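Local structure of transcriptional regulator, LacI family (Corynebacterium glutamicum, 3H5T) at residues S27-R32 / Q42-T47. The protein is an inositol-dependent transcriptional activator that binds a palindromic promoter motif and regulates genes probably involved in making inositol-derived cell wall components. Numbering follows the deposited sequence.
Sequences SNAYNR and QRILDT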
loop_
_atom_site.group_PDB
_atom_site.type_symbol
_atom_site.label_atom_id
_atom_site.label_comp_id
_atom_site.label_asym_id
_atom_site.label_seq_id
_atom_site.Cartn_x
_atom_site.Cartn_y
_atom_site.Cartn_z
ATOM N N SER A 27 26.107 -10.654 -30.585
ATOM C CA SER A 27 24.737 -10.539 -31.069
ATOM C C SER A 27 24.437 -11.597 -32.143
ATOM O O SER A 27 23.405 -12.276 -32.086
ATOM C CB SER A 27 24.501 -9.142 -31.640
ATOM O OG SER A 27 23.136 -8.957 -31.945
ATOM N N ASN A 28 25.340 -11.739 -33.112
ATOM C CA ASN A 28 25.150 -12.713 -34.180
ATOM C C ASN A 28 24.917 -14.100 -33.600
ATOM O O ASN A 28 24.158 -14.896 -34.141
ATOM C CB ASN A 28 26.360 -12.728 -35.112
ATOM C CG ASN A 28 26.490 -11.446 -35.903
ATOM O OD1 ASN A 28 25.527 -10.703 -36.044
ATOM N ND2 ASN A 28 27.674 -11.187 -36.439
ATOM N N ALA A 29 25.573 -14.383 -32.484
ATOM C CA ALA A 29 25.417 -15.672 -31.832
ATOM C C ALA A 29 23.937 -15.911 -31.541
ATOM O O ALA A 29 23.475 -17.046 -31.554
ATOM C CB ALA A 29 26.218 -15.696 -30.534
ATOM N N TYR A 30 23.203 -14.826 -31.296
ATOM C CA TYR A 30 21.776 -14.896 -30.981
ATOM C C TYR A 30 20.818 -14.706 -32.144
ATOM O O TYR A 30 19.835 -15.435 -32.245
ATOM C CB TYR A 30 21.425 -13.864 -29.893
ATOM C CG TYR A 30 21.973 -14.216 -28.531
ATOM C CD1 TYR A 30 21.268 -15.059 -27.675
ATOM C CD2 TYR A 30 23.228 -13.766 -28.123
ATOM C CE1 TYR A 30 21.796 -15.451 -26.453
ATOM C CE2 TYR A 30 23.765 -14.149 -26.901
ATOM C CZ TYR A 30 23.043 -14.995 -26.074
ATOM O OH TYR A 30 23.573 -15.401 -24.877
ATOM N N ASN A 31 21.109 -13.734 -33.012
ATOM C CA ASN A 31 20.238 -13.391 -34.143
ATOM C C ASN A 31 20.687 -13.786 -35.557
ATOM O O ASN A 31 19.877 -13.790 -36.484
ATOM C CB ASN A 31 19.966 -11.881 -34.142
ATOM C CG ASN A 31 19.720 -11.324 -32.750
ATOM O OD1 ASN A 31 20.636 -10.831 -32.091
ATOM N ND2 ASN A 31 18.484 -11.405 -32.294
ATOM N N ARG A 32 21.968 -14.095 -35.730
ATOM C CA ARG A 32 22.507 -14.461 -37.041
ATOM C C ARG A 32 23.598 -15.518 -36.858
ATOM O O ARG A 32 24.772 -15.277 -37.151
ATOM C CB ARG A 32 23.084 -13.214 -37.720
ATOM C CG ARG A 32 22.044 -12.150 -38.057
ATOM C CD ARG A 32 22.685 -10.781 -38.251
ATOM N NE ARG A 32 23.777 -10.797 -39.226
ATOM C CZ ARG A 32 23.613 -10.867 -40.545
ATOM N NH1 ARG A 32 22.393 -10.921 -41.066
ATOM N NH2 ARG A 32 24.673 -10.906 -41.343
ATOM N N GLN A 42 28.891 -21.477 -29.700
ATOM C CA GLN A 42 28.772 -22.239 -28.468
ATOM C C GLN A 42 29.543 -21.558 -27.336
ATOM O O GLN A 42 29.052 -21.466 -26.210
ATOM C CB GLN A 42 29.292 -23.662 -28.669
ATOM C CG GLN A 42 28.853 -24.585 -27.564
ATOM C CD GLN A 42 27.342 -24.557 -27.394
ATOM O OE1 GLN A 42 26.599 -25.024 -28.263
ATOM N NE2 GLN A 42 26.879 -23.993 -26.280
ATOM N N ARG A 43 30.747 -21.079 -27.636
ATOM C CA ARG A 43 31.559 -20.390 -26.636
ATOM C C ARG A 43 30.853 -19.124 -26.123
ATOM O O ARG A 43 30.859 -18.835 -24.926
ATOM C CB ARG A 43 32.924 -20.020 -27.226
ATOM C CG ARG A 43 33.915 -19.504 -26.196
ATOM C CD ARG A 43 35.231 -19.147 -26.849
ATOM N NE ARG A 43 35.841 -20.308 -27.480
ATOM C CZ ARG A 43 36.388 -21.318 -26.813
ATOM N NH1 ARG A 43 36.409 -21.311 -25.482
ATOM N NH2 ARG A 43 36.911 -22.341 -27.480
ATOM N N ILE A 44 30.250 -18.370 -27.035
ATOM C CA ILE A 44 29.534 -17.153 -26.671
ATOM C C ILE A 44 28.321 -17.514 -25.816
ATOM O O ILE A 44 28.043 -16.860 -24.814
ATOM C CB ILE A 44 29.075 -16.387 -27.934
ATOM C CG1 ILE A 44 30.291 -15.755 -28.616
ATOM C CG2 ILE A 44 28.036 -15.319 -27.569
ATOM C CD1 ILE A 44 30.011 -15.278 -30.013
ATOM N N LEU A 45 27.612 -18.566 -26.210
ATOM C CA LEU A 45 26.442 -19.015 -25.469
ATOM C C LEU A 45 26.792 -19.530 -24.069
ATOM O O LEU A 45 26.097 -19.218 -23.100
ATOM C CB LEU A 45 25.714 -20.104 -26.255
ATOM C CG LEU A 45 25.068 -19.649 -27.564
ATOM C CD1 LEU A 45 24.261 -20.806 -28.150
ATOM C CD2 LEU A 45 24.160 -18.434 -27.310
ATOM N N ASP A 46 27.864 -20.313 -23.959
ATOM C CA ASP A 46 28.274 -20.846 -22.668
ATOM C C ASP A 46 28.790 -19.736 -21.773
ATOM O O ASP A 46 28.535 -19.740 -20.571
ATOM C CB ASP A 46 29.355 -21.917 -22.831
ATOM C CG ASP A 46 28.856 -23.145 -23.570
ATOM O OD1 ASP A 46 27.641 -23.442 -23.508
ATOM O OD2 ASP A 46 29.687 -23.825 -24.201
ATOM N N THR A 47 29.529 -18.790 -22.352
ATOM C CA THR A 47 30.037 -17.662 -21.580
ATOM C C THR A 47 28.838 -16.862 -21.048
ATOM O O THR A 47 28.886 -16.309 -19.953
ATOM C CB THR A 47 30.939 -16.741 -22.444
ATOM O OG1 THR A 47 32.153 -17.425 -22.774
ATOM C CG2 THR A 47 31.284 -15.475 -21.697
#
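Ala29 and Ile44 meet where the backbones of the two helices come nearest, with their CA atoms 6.8 Å apart. Both CB atoms face the partner helix. The methyl CB of Ala29 lies 3.5 Å from CG2 of Ile44 and 3.9 Å from CD1 of the same residue. Both methyls of the isoleucine meet the Ala29 methyl from the same side. CG2 is anti to the backbone N of Ile44 and CG1 anti to the carbonyl carbon, which turns both branches toward Ala29. Ile44 also touches Leu19 of helix 11-19, and Ile21 and Leu36 in the loops, so it belongs to a small core shared by three helices.

The second apolar pair is a CH-pi contact. CD2 of Leu45 sits over one face of the Tyr30 ring, 4.2 Å from its centroid and 26° off the ring normal. It is shifted toward the phenol end, 3.8 Å from Tyr30 CZ.

Within segment 42-47, side chains bond along their own helix. Thr47 OG1 donates to Arg43 O at 2.9 Å, and Thr47 N reaches the same oxygen from the opposite face of its carbonyl plane. Gln42 NE2 bonds Asp46 OD1 from above the carboxylate plane.

The segment axes cross at -97°, 9.4 Å apart. This nearly perpendicular packing joins helix 23-31, the second helix of the helix-turn-helix, to helix 38-50, the third helix of the LacI-type DNA-binding headpiece.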